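Local coordinates for protein NADH dehydrogenase (Methanothermobacter marburgensis, PDB 4R81) that binds flavin mononucleotide in a flavodoxin-like fold and probably transfers electrons from NAD(P)H to quinones, at residues E128-L133 with K167-E172. Sequence-based numbering, arbitrary orientation.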
ATOM      1  N   GLU A 128      15.366   1.607  17.889  1.00 24.63           N
ATOM      2  CA  GLU A 128      16.741   1.441  17.425  1.00 25.96           C
ATOM      3  C   GLU A 128      16.820   0.736  16.070  1.00 25.25           C
ATOM      4  O   GLU A 128      17.669   1.077  15.235  1.00 26.93           O
ATOM      5  CB  GLU A 128      17.563   0.677  18.470  1.00 29.45           C
ATOM      6  CG  GLU A 128      19.071   0.797  18.300  1.00 34.93           C
ATOM      7  CD  GLU A 128      19.598   2.211  18.563  1.00 39.95           C
ATOM      8  OE1 GLU A 128      18.983   2.957  19.365  1.00 40.96           O
ATOM      9  OE2 GLU A 128      20.632   2.579  17.965  1.00 41.87           O
ATOM     10  N   LYS A 129      15.921  -0.221  15.845  1.00 24.45           N
ATOM     11  CA  LYS A 129      15.967  -1.043  14.637  1.00 23.94           C
ATOM     12  C   LYS A 129      14.594  -1.545  14.211  1.00 22.08           C
ATOM     13  O   LYS A 129      13.782  -1.934  15.042  1.00 21.90           O
ATOM     14  CB  LYS A 129      16.884  -2.250  14.853  1.00 26.63           C
ATOM     15  CG  LYS A 129      17.122  -3.090  13.608  1.00 29.42           C
ATOM     16  CD  LYS A 129      18.232  -4.092  13.849  1.00 31.78           C
ATOM     17  CE  LYS A 129      18.805  -4.645  12.550  1.00 33.46           C
ATOM     18  NZ  LYS A 129      19.749  -5.776  12.823  1.00 33.96           N
ATOM     19  N   ALA A 130      14.351  -1.544  12.906  1.00 20.50           N
ATOM     20  CA  ALA A 130      13.179  -2.196  12.351  1.00 21.28           C
ATOM     21  C   ALA A 130      13.628  -3.240  11.341  1.00 21.15           C
ATOM     22  O   ALA A 130      14.519  -2.983  10.524  1.00 21.37           O
ATOM     23  CB  ALA A 130      12.258  -1.189  11.695  1.00 21.14           C
ATOM     24  N   VAL A 131      13.008  -4.415  11.410  1.00 20.66           N
ATOM     25  CA  VAL A 131      13.275  -5.509  10.487  1.00 21.37           C
ATOM     26  C   VAL A 131      12.016  -5.808   9.671  1.00 20.60           C
ATOM     27  O   VAL A 131      10.933  -6.010  10.229  1.00 21.27           O
ATOM     28  CB  VAL A 131      13.668  -6.785  11.252  1.00 23.43           C
ATOM     29  CG1 VAL A 131      13.953  -7.924  10.282  1.00 24.60           C
ATOM     30  CG2 VAL A 131      14.876  -6.525  12.145  1.00 26.39           C
ATOM     31  N   VAL A 132      12.146  -5.835   8.349  1.00 19.98           N
ATOM     32  CA  VAL A 132      11.020  -6.179   7.489  1.00 18.75           C
ATOM     33  C   VAL A 132      11.277  -7.541   6.864  1.00 19.30           C
ATOM     34  O   VAL A 132      12.297  -7.749   6.212  1.00 20.04           O
ATOM     35  CB  VAL A 132      10.826  -5.135   6.367  1.00 19.28           C
ATOM     36  CG1 VAL A 132       9.695  -5.561   5.424  1.00 18.87           C
ATOM     37  CG2 VAL A 132      10.535  -3.775   6.967  1.00 20.40           C
ATOM     38  N   LEU A 133      10.352  -8.467   7.077  1.00 17.95           N
ATOM     39  CA  LEU A 133      10.443  -9.801   6.491  1.00 18.75           C
ATOM     40  C   LEU A 133       9.263  -9.957   5.542  1.00 19.85           C
ATOM     41  O   LEU A 133       8.121 -10.191   5.963  1.00 20.13           O
ATOM     42  CB  LEU A 133      10.431 -10.891   7.570  1.00 19.94           C
ATOM     43  CG  LEU A 133      11.522 -10.848   8.645  1.00 20.43           C
ATOM     44  CD1 LEU A 133      11.395 -12.013   9.629  1.00 21.84           C
ATOM     45  CD2 LEU A 133      12.909 -10.843   8.021  1.00 22.39           C
ATOM     46  N   LYS A 167      16.042   4.244  13.785  1.00 26.28           N
ATOM     47  CA  LYS A 167      17.459   4.565  13.620  1.00 28.01           C
ATOM     48  C   LYS A 167      18.193   3.690  12.605  1.00 27.96           C
ATOM     49  O   LYS A 167      19.132   4.147  11.945  1.00 29.86           O
ATOM     50  CB  LYS A 167      18.170   4.550  14.975  1.00 30.55           C
ATOM     51  CG  LYS A 167      17.599   5.571  15.945  1.00 31.67           C
ATOM     52  CD  LYS A 167      18.485   5.785  17.160  1.00 32.94           C
ATOM     53  CE  LYS A 167      17.898   6.864  18.052  1.00 34.90           C
ATOM     54  NZ  LYS A 167      16.602   6.430  18.657  1.00 35.19           N
ATOM     55  N   ASN A 168      17.757   2.442  12.486  1.00 28.69           N
ATOM     56  CA  ASN A 168      18.408   1.453  11.633  1.00 27.66           C
ATOM     57  C   ASN A 168      17.343   0.533  11.062  1.00 24.25           C
ATOM     58  O   ASN A 168      16.425   0.136  11.782  1.00 25.25           O
ATOM     59  CB  ASN A 168      19.402   0.609  12.442  1.00 30.08           C
ATOM     60  CG  ASN A 168      20.541   1.427  13.016  1.00 33.12           C
ATOM     61  OD1 ASN A 168      21.513   1.726  12.322  1.00 35.19           O
ATOM     62  ND2 ASN A 168      20.434   1.785  14.294  1.00 32.20           N
ATOM     63  N   VAL A 169      17.456   0.200   9.778  1.00 23.92           N
ATOM     64  CA  VAL A 169      16.472  -0.662   9.123  1.00 24.36           C
ATOM     65  C   VAL A 169      17.108  -1.749   8.252  1.00 25.59           C
ATOM     66  O   VAL A 169      18.161  -1.541   7.633  1.00 26.92           O
ATOM     67  CB  VAL A 169      15.471   0.145   8.252  1.00 24.49           C
ATOM     68  CG1 VAL A 169      14.679   1.132   9.097  1.00 24.18           C
ATOM     69  CG2 VAL A 169      16.197   0.860   7.122  1.00 25.65           C
ATOM     70  N   THR A 170      16.440  -2.900   8.204  1.00 25.47           N
ATOM     71  CA  THR A 170      16.837  -4.028   7.369  1.00 28.00           C
ATOM     72  C   THR A 170      15.593  -4.601   6.701  1.00 27.28           C
ATOM     73  O   THR A 170      14.548  -4.701   7.333  1.00 26.33           O
ATOM     74  CB  THR A 170      17.466  -5.161   8.208  1.00 31.76           C
ATOM     75  OG1 THR A 170      18.596  -4.664   8.938  1.00 35.11           O
ATOM     76  CG2 THR A 170      17.916  -6.300   7.311  1.00 32.22           C
ATOM     77  N   MET A 171      15.695  -4.972   5.429  1.00 28.67           N
ATOM     78  CA  MET A 171      14.601  -5.677   4.762  1.00 28.58           C
ATOM     79  C   MET A 171      15.113  -6.973   4.142  1.00 29.04           C
ATOM     80  O   MET A 171      16.161  -6.992   3.495  1.00 30.58           O
ATOM     81  CB  MET A 171      13.926  -4.800   3.697  1.00 30.46           C
ATOM     82  CG  MET A 171      12.683  -5.432   3.048  1.00 32.61           C
ATOM     83  SD  MET A 171      11.837  -4.339   1.875  1.00 37.19           S
ATOM     84  CE  MET A 171      10.338  -5.255   1.522  1.00 38.04           C
ATOM     85  N   GLU A 172      14.379  -8.055   4.368  1.00 27.42           N
ATOM     86  CA  GLU A 172      14.691  -9.336   3.749  1.00 27.98           C
ATOM     87  C   GLU A 172      13.548  -9.692   2.817  1.00 26.91           C
ATOM     88  O   GLU A 172      12.411  -9.868   3.263  1.00 25.86           O
ATOM     89  CB  GLU A 172      14.818 -10.435   4.808  1.00 28.62           C
ATOM     90  CG  GLU A 172      15.775 -10.119   5.945  1.00 31.86           C
ATOM     91  CD  GLU A 172      17.189 -10.555   5.668  1.00 34.32           C
ATOM     92  OE1 GLU A 172      17.481 -10.970   4.525  1.00 35.66           O
ATOM     93  OE2 GLU A 172      18.016 -10.482   6.601  1.00 34.72           O
TER
HETATM   94  O   HOH W   1      16.691   3.856  19.932  1.00 37.27           O
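Strands 129-135 and 169-174, the last two of the five-stranded parallel sheet of this flavodoxin-like fold, pair from Ala-130 with Val-169 to Leu-133 with Glu-172. The chain between them is mostly helical, and its helix 148-162 packs on the face bearing Val-132, Val-169 and Met-171, as in a beta-alpha-beta crossover. Backbone bonds run in both directions between the strands: Ala-130 N gives to Asn-168 O (2.9 Å), Thr-170 N to Ala-130 O, Val-132 N to Thr-170 O, and Glu-172 N to Val-132 O (2.8 Å). Asn-168 extends this ladder with its side chain. With CG anti to its own carbonyl carbon (chi1 -63°), ND2 swings back to Glu-128 O at 3.0 Å, the acceptor lying nearly in the amide plane. An alanine here is likely to leave the Glu-128 carbonyl without this amide donor and the start of the pairing less firmly tied.

Beta-branched Val-132 suits an extended strand, and its apolar methyls suit burial under helix 148-162; Met-171 CG lies 3.8 Å from Val-132 CB, while Met-171 CE reaches Val-132 CG1. On the opposite face, where helix 18-32 covers Leu-133, Leu-133 CD2 meets Glu-172 CG at 3.6 Å, the two side chains alongside each other; Glu-172 thus lends its methylenes to apolar packing while its OE1 forms a salt bridge with Arg-191. The extended Lys-129 chain crosses Thr-170, its CE 3.6 Å from Thr-170 OG1, and its NZ hydrogen-bonds to the carbonyls of Leu-199 and of His-201 in the C-terminal histidine tag. At the N-terminal end of the pairing, a water donates to Glu-128 OE1 and accepts from Lys-167 NZ, which also makes a weak, long ion pair with Asp-126. Directional amide bonds therefore set the register, apolar carbons pack beneath helix 148-162, and opposite charges too far apart for a salt bridge (Glu-128 OE1 to Lys-167 NZ, 4.3 Å) are joined through water.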